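Local coordinates for protein endo-beta-1,4-glucanase (Bacillus licheniformis, PDB 2JEN) that hydrolyses internal beta-1,4-glucan linkages of plant cell-wall polysaccharides, acting as a xyloglucanase of glycoside hydrolase family 12, at residues 64-76 / 248-260. The protein carries 1 engineered substitution. Sequence-based numbering, arbitrary orientation.
Sequences TIYHNSDSDMGWV and TGQINISNWDVTV
Met-73 and Ile-253 face each other as a hydrogen-bonded antiparallel pair, and Ile-253 N gives the straightest bond of the contact to Met-73 O (2.8 Å, 174°). The return bond from Met-73 N is weak. Two residues on, Ile-251 N reaches Trp-75 O at 3.0 Å, and Trp-75 N binds Ile-251 O. These bonds join neighbouring strands in the smaller, antiparallel sheet of the beta-sandwich (jelly roll) of family 12 glycosidases. Gly-74, opposite Asn-252, leaves room for the strands to close: a CB there would run into Ile-251 O.

Water 1 lies 2.6 Å from Tyr-66 OH and links the side chains of Tyr-66 and Gln-250, the latter through OE1, to the backbone O of Ile-251. Gln-250 NE2 bonds Thr-248 of the second subunit, and Asp-72 bonds Asn-82 and Ser-81 of that subunit, so this face also meets a neighbouring copy. Near the 69-72 turn, water 3 accepts from Trp-256 N and lies 2.8 Å from Asp-70 O.

The other face carries Met-73, Trp-75, Ile-251 and Ile-253. Met-73 and Trp-75 pack on Ile-48 and Ile-92 of the second sheet, and Ile-253 on Ile-92. The extended chain of Met-73 runs past Ile-253, and its CE meets Trp-256 CB at 3.6 Å. Trp-75 has its CG between backbone N and carbonyl carbon (chi1 47°), which lays the indole along Ile-251. Its NE1 bonds Thr-242 of the second sheet. With an alanine here, Ile-251 CG2 would probably lose the ring that covers it, and Thr-242 OG1 its bond to the indole. Trp-75 CH2 touches Ile-253 CD1 at 3.8 Å. Ile-251 CG2 sits over the five-membered ring in a close CH-pi contact, 3.3 Å from its centroid and 14° off the normal.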
loop_
_atom_site.group_PDB
_atom_site.type_symbol
_atom_site.label_atom_id
_atom_site.label_comp_id
_atom_site.label_asym_id
_atom_site.label_seq_id
_atom_site.Cartn_x
_atom_site.Cartn_y
_atom_site.Cartn_z
ATOM N N THR A 64 -9.988 -6.936 -1.895
ATOM C CA THR A 64 -9.141 -7.635 -2.873
ATOM C C THR A 64 -9.776 -8.990 -3.197
ATOM O O THR A 64 -10.086 -9.745 -2.267
ATOM C CB THR A 64 -7.750 -7.854 -2.238
ATOM O OG1 THR A 64 -7.112 -6.560 -2.112
ATOM C CG2 THR A 64 -6.834 -8.857 -3.024
ATOM N N ILE A 65 -9.917 -9.292 -4.463
ATOM C CA ILE A 65 -10.354 -10.588 -4.936
ATOM C C ILE A 65 -9.144 -11.400 -5.387
ATOM O O ILE A 65 -8.193 -10.834 -5.894
ATOM C CB ILE A 65 -11.414 -10.481 -6.057
ATOM C CG1 ILE A 65 -10.944 -9.658 -7.262
ATOM C CG2 ILE A 65 -12.731 -9.954 -5.464
ATOM C CD1 ILE A 65 -11.822 -9.780 -8.525
ATOM N N TYR A 66 -9.155 -12.725 -5.187
ATOM C CA TYR A 66 -8.039 -13.557 -5.635
ATOM C C TYR A 66 -8.484 -14.904 -6.141
ATOM O O TYR A 66 -9.499 -15.460 -5.733
ATOM C CB TYR A 66 -7.012 -13.741 -4.512
ATOM C CG TYR A 66 -7.431 -14.678 -3.382
ATOM C CD1 TYR A 66 -8.127 -14.231 -2.273
ATOM C CD2 TYR A 66 -7.101 -16.005 -3.437
ATOM C CE1 TYR A 66 -8.469 -15.094 -1.261
ATOM C CE2 TYR A 66 -7.441 -16.889 -2.431
ATOM C CZ TYR A 66 -8.144 -16.419 -1.350
ATOM O OH TYR A 66 -8.414 -17.289 -0.291
ATOM N N HIS A 67 -7.663 -15.427 -7.054
ATOM C CA HIS A 67 -7.845 -16.766 -7.604
ATOM C C HIS A 67 -6.506 -17.425 -7.688
ATOM O O HIS A 67 -5.661 -16.970 -8.460
ATOM C CB HIS A 67 -8.476 -16.667 -9.004
ATOM C CG HIS A 67 -8.709 -17.980 -9.691
ATOM N ND1 HIS A 67 -7.745 -18.578 -10.473
ATOM C CD2 HIS A 67 -9.788 -18.794 -9.725
ATOM C CE1 HIS A 67 -8.221 -19.720 -10.940
ATOM N NE2 HIS A 67 -9.467 -19.873 -10.515
ATOM N N ASN A 68 -6.291 -18.474 -6.899
ATOM C CA ASN A 68 -5.089 -19.309 -7.021
ATOM C C ASN A 68 -5.359 -20.512 -7.934
ATOM O O ASN A 68 -4.538 -20.856 -8.765
ATOM C CB ASN A 68 -4.600 -19.770 -5.654
ATOM C CG ASN A 68 -4.249 -18.634 -4.732
ATOM O OD1 ASN A 68 -3.779 -17.570 -5.187
ATOM N ND2 ASN A 68 -4.477 -18.833 -3.435
ATOM N N SER A 69 -6.501 -21.142 -7.736
ATOM C CA SER A 69 -7.014 -22.190 -8.608
ATOM C C SER A 69 -8.540 -22.178 -8.504
ATOM O O SER A 69 -9.110 -21.506 -7.631
ATOM C CB SER A 69 -6.512 -23.556 -8.168
ATOM O OG SER A 69 -7.183 -23.978 -7.010
ATOM N N ASP A 70 -9.187 -23.057 -9.266
ATOM C CA ASP A 70 -10.623 -23.152 -9.184
ATOM C C ASP A 70 -11.129 -23.774 -7.873
ATOM O O ASP A 70 -12.354 -23.797 -7.622
ATOM C CB ASP A 70 -11.180 -23.934 -10.363
ATOM C CG ASP A 70 -10.935 -23.293 -11.709
ATOM O OD1 ASP A 70 -10.492 -22.136 -11.821
ATOM O OD2 ASP A 70 -11.205 -24.013 -12.712
ATOM N N SER A 71 -10.217 -24.307 -7.071
ATOM C CA SER A 71 -10.543 -24.796 -5.730
ATOM C C SER A 71 -9.823 -24.030 -4.614
ATOM O O SER A 71 -9.736 -24.514 -3.508
ATOM C CB SER A 71 -10.238 -26.294 -5.612
ATOM O OG SER A 71 -8.850 -26.534 -5.703
ATOM N N ASP A 72 -9.347 -22.825 -4.919
ATOM C CA ASP A 72 -8.628 -22.018 -3.935
ATOM C C ASP A 72 -8.701 -20.572 -4.394
ATOM O O ASP A 72 -7.829 -20.059 -5.093
ATOM C CB ASP A 72 -7.173 -22.506 -3.818
ATOM C CG ASP A 72 -6.413 -21.827 -2.698
ATOM O OD1 ASP A 72 -7.044 -21.470 -1.657
ATOM O OD2 ASP A 72 -5.151 -21.703 -2.819
ATOM N N MET A 73 -9.726 -19.891 -3.934
ATOM C CA MET A 73 -10.049 -18.542 -4.392
ATOM C C MET A 73 -10.840 -17.851 -3.317
ATOM O O MET A 73 -11.340 -18.533 -2.390
ATOM C CB MET A 73 -10.809 -18.583 -5.712
ATOM C CG MET A 73 -12.133 -19.271 -5.633
ATOM S SD MET A 73 -12.956 -19.401 -7.237
ATOM C CE MET A 73 -14.092 -20.772 -6.955
ATOM N N GLY A 74 -11.015 -16.541 -3.421
ATOM C CA GLY A 74 -11.753 -15.853 -2.373
ATOM C C GLY A 74 -11.518 -14.364 -2.425
ATOM O O GLY A 74 -11.245 -13.801 -3.497
ATOM N N TRP A 75 -11.668 -13.717 -1.289
ATOM C CA TRP A 75 -11.509 -12.271 -1.190
ATOM C C TRP A 75 -11.264 -11.876 0.258
ATOM O O TRP A 75 -11.572 -12.628 1.158
ATOM C CB TRP A 75 -12.675 -11.499 -1.818
ATOM C CG TRP A 75 -14.046 -11.982 -1.424
ATOM C CD1 TRP A 75 -14.790 -11.569 -0.355
ATOM C CD2 TRP A 75 -14.865 -12.915 -2.143
ATOM N NE1 TRP A 75 -15.982 -12.242 -0.332
ATOM C CE2 TRP A 75 -16.077 -13.048 -1.434
ATOM C CE3 TRP A 75 -14.698 -13.659 -3.318
ATOM C CZ2 TRP A 75 -17.087 -13.913 -1.828
ATOM C CZ3 TRP A 75 -15.704 -14.526 -3.700
ATOM C CH2 TRP A 75 -16.887 -14.638 -2.957
ATOM N N VAL A 76 -10.675 -10.701 0.425
ATOM C CA VAL A 76 -10.214 -10.157 1.659
ATOM C C VAL A 76 -10.769 -8.724 1.712
ATOM O O VAL A 76 -10.770 -8.037 0.690
ATOM C CB VAL A 76 -8.678 -10.186 1.614
ATOM C CG1 VAL A 76 -8.109 -9.852 2.984
ATOM C CG2 VAL A 76 -8.177 -11.585 1.065
ATOM N N THR A 248 -13.708 -6.482 9.119
ATOM C CA THR A 248 -12.591 -6.918 8.328
ATOM C C THR A 248 -12.489 -8.426 8.381
ATOM O O THR A 248 -12.781 -9.047 9.402
ATOM C CB THR A 248 -11.258 -6.377 8.917
ATOM O OG1 THR A 248 -11.379 -5.002 9.282
ATOM C CG2 THR A 248 -10.132 -6.542 7.946
ATOM N N GLY A 249 -12.035 -9.027 7.289
ATOM C CA GLY A 249 -11.847 -10.468 7.252
ATOM C C GLY A 249 -11.647 -10.988 5.860
ATOM O O GLY A 249 -11.223 -10.261 4.965
ATOM N N GLN A 250 -11.922 -12.267 5.665
ATOM C CA GLN A 250 -11.742 -12.899 4.403
ATOM C C GLN A 250 -12.604 -14.136 4.295
ATOM O O GLN A 250 -13.022 -14.718 5.321
ATOM C CB GLN A 250 -10.284 -13.273 4.218
ATOM C CG GLN A 250 -9.796 -14.391 5.108
ATOM C CD GLN A 250 -8.309 -14.575 5.022
ATOM O OE1 GLN A 250 -7.775 -15.029 3.986
ATOM N NE2 GLN A 250 -7.616 -14.219 6.103
ATOM N N ILE A 251 -12.828 -14.543 3.061
ATOM C CA ILE A 251 -13.401 -15.827 2.729
ATOM C C ILE A 251 -12.439 -16.581 1.843
ATOM O O ILE A 251 -11.711 -15.987 1.034
ATOM C CB ILE A 251 -14.765 -15.671 1.997
ATOM C CG1 ILE A 251 -15.557 -16.995 1.919
ATOM C CG2 ILE A 251 -14.603 -15.080 0.592
ATOM C CD1 ILE A 251 -17.018 -16.842 1.491
ATOM N N ASN A 252 -12.465 -17.906 1.961
ATOM C CA ASN A 252 -11.817 -18.776 1.017
ATOM C C ASN A 252 -12.835 -19.801 0.583
ATOM O O ASN A 252 -13.597 -20.327 1.419
ATOM C CB ASN A 252 -10.608 -19.472 1.645
ATOM C CG ASN A 252 -9.989 -20.457 0.720
ATOM O OD1 ASN A 252 -9.055 -20.125 -0.111
ATOM N ND2 ASN A 252 -10.479 -21.650 0.791
ATOM N N ILE A 253 -12.901 -20.049 -0.707
ATOM C CA ILE A 253 -13.792 -20.988 -1.324
ATOM C C ILE A 253 -12.974 -22.157 -1.866
ATOM O O ILE A 253 -11.989 -21.959 -2.592
ATOM C CB ILE A 253 -14.592 -20.330 -2.441
ATOM C CG1 ILE A 253 -15.504 -19.256 -1.828
ATOM C CG2 ILE A 253 -15.369 -21.368 -3.253
ATOM C CD1 ILE A 253 -16.156 -18.354 -2.842
ATOM N N SER A 254 -13.355 -23.381 -1.462
ATOM C CA SER A 254 -12.617 -24.601 -1.790
ATOM C C SER A 254 -13.363 -25.486 -2.785
ATOM O O SER A 254 -12.786 -26.421 -3.331
ATOM C CB SER A 254 -12.309 -25.404 -0.515
ATOM O OG SER A 254 -13.512 -25.856 0.069
ATOM N N ASN A 255 -14.626 -25.173 -3.055
ATOM C CA ASN A 255 -15.413 -25.871 -4.052
ATOM C C ASN A 255 -16.482 -24.933 -4.559
ATOM O O ASN A 255 -17.128 -24.248 -3.764
ATOM C CB ASN A 255 -16.058 -27.147 -3.502
ATOM C CG ASN A 255 -16.589 -28.039 -4.607
ATOM O OD1 ASN A 255 -15.944 -28.245 -5.638
ATOM N ND2 ASN A 255 -17.788 -28.524 -4.418
ATOM N N TRP A 256 -16.683 -24.935 -5.863
ATOM C CA TRP A 256 -17.674 -24.076 -6.491
ATOM C C TRP A 256 -18.153 -24.625 -7.809
ATOM O O TRP A 256 -17.341 -24.978 -8.664
ATOM C CB TRP A 256 -17.072 -22.697 -6.767
ATOM C CG TRP A 256 -17.917 -21.846 -7.620
ATOM C CD1 TRP A 256 -17.726 -21.546 -8.942
ATOM C CD2 TRP A 256 -19.159 -21.216 -7.250
ATOM N NE1 TRP A 256 -18.735 -20.746 -9.413
ATOM C CE2 TRP A 256 -19.631 -20.528 -8.385
ATOM C CE3 TRP A 256 -19.911 -21.172 -6.077
ATOM C CZ2 TRP A 256 -20.782 -19.785 -8.367
ATOM C CZ3 TRP A 256 -21.093 -20.467 -6.079
ATOM C CH2 TRP A 256 -21.498 -19.750 -7.195
ATOM N N ASP A 257 -19.469 -24.670 -8.002
ATOM C CA ASP A 257 -19.997 -24.799 -9.358
ATOM C C ASP A 257 -21.480 -24.486 -9.370
ATOM O O ASP A 257 -22.164 -24.562 -8.354
ATOM C CB ASP A 257 -19.785 -26.198 -9.986
ATOM C CG ASP A 257 -18.561 -26.291 -10.911
ATOM O OD1 ASP A 257 -18.255 -25.364 -11.683
ATOM O OD2 ASP A 257 -17.882 -27.348 -10.898
ATOM N N VAL A 258 -21.912 -24.039 -10.539
ATOM C CA VAL A 258 -23.335 -23.864 -10.850
ATOM C C VAL A 258 -23.592 -24.398 -12.210
ATOM O O VAL A 258 -22.952 -23.999 -13.172
ATOM C CB VAL A 258 -23.788 -22.377 -10.837
ATOM C CG1 VAL A 258 -25.308 -22.275 -11.135
ATOM C CG2 VAL A 258 -23.427 -21.710 -9.523
ATOM N N THR A 259 -24.515 -25.355 -12.299
ATOM C CA THR A 259 -24.808 -25.999 -13.574
ATOM C C THR A 259 -26.309 -26.059 -13.818
ATOM O O THR A 259 -27.038 -26.516 -12.942
ATOM C CB THR A 259 -24.225 -27.432 -13.603
ATOM O OG1 THR A 259 -22.850 -27.410 -13.182
ATOM C CG2 THR A 259 -24.324 -28.000 -15.012
ATOM N N VAL A 260 -26.713 -25.609 -14.985
ATOM C CA VAL A 260 -28.101 -25.662 -15.416
ATOM C C VAL A 260 -28.251 -26.909 -16.293
ATOM O O VAL A 260 -27.595 -27.010 -17.328
ATOM C CB VAL A 260 -28.455 -24.430 -16.207
ATOM C CG1 VAL A 260 -29.889 -24.491 -16.714
ATOM C CG2 VAL A 260 -28.174 -23.156 -15.394
HETATM O O HOH W 1 -9.136 -16.218 1.983
HETATM O O HOH W 2 -14.821 -23.644 -9.399
HETATM O O HOH W 3 -14.167 -25.868 -7.231
#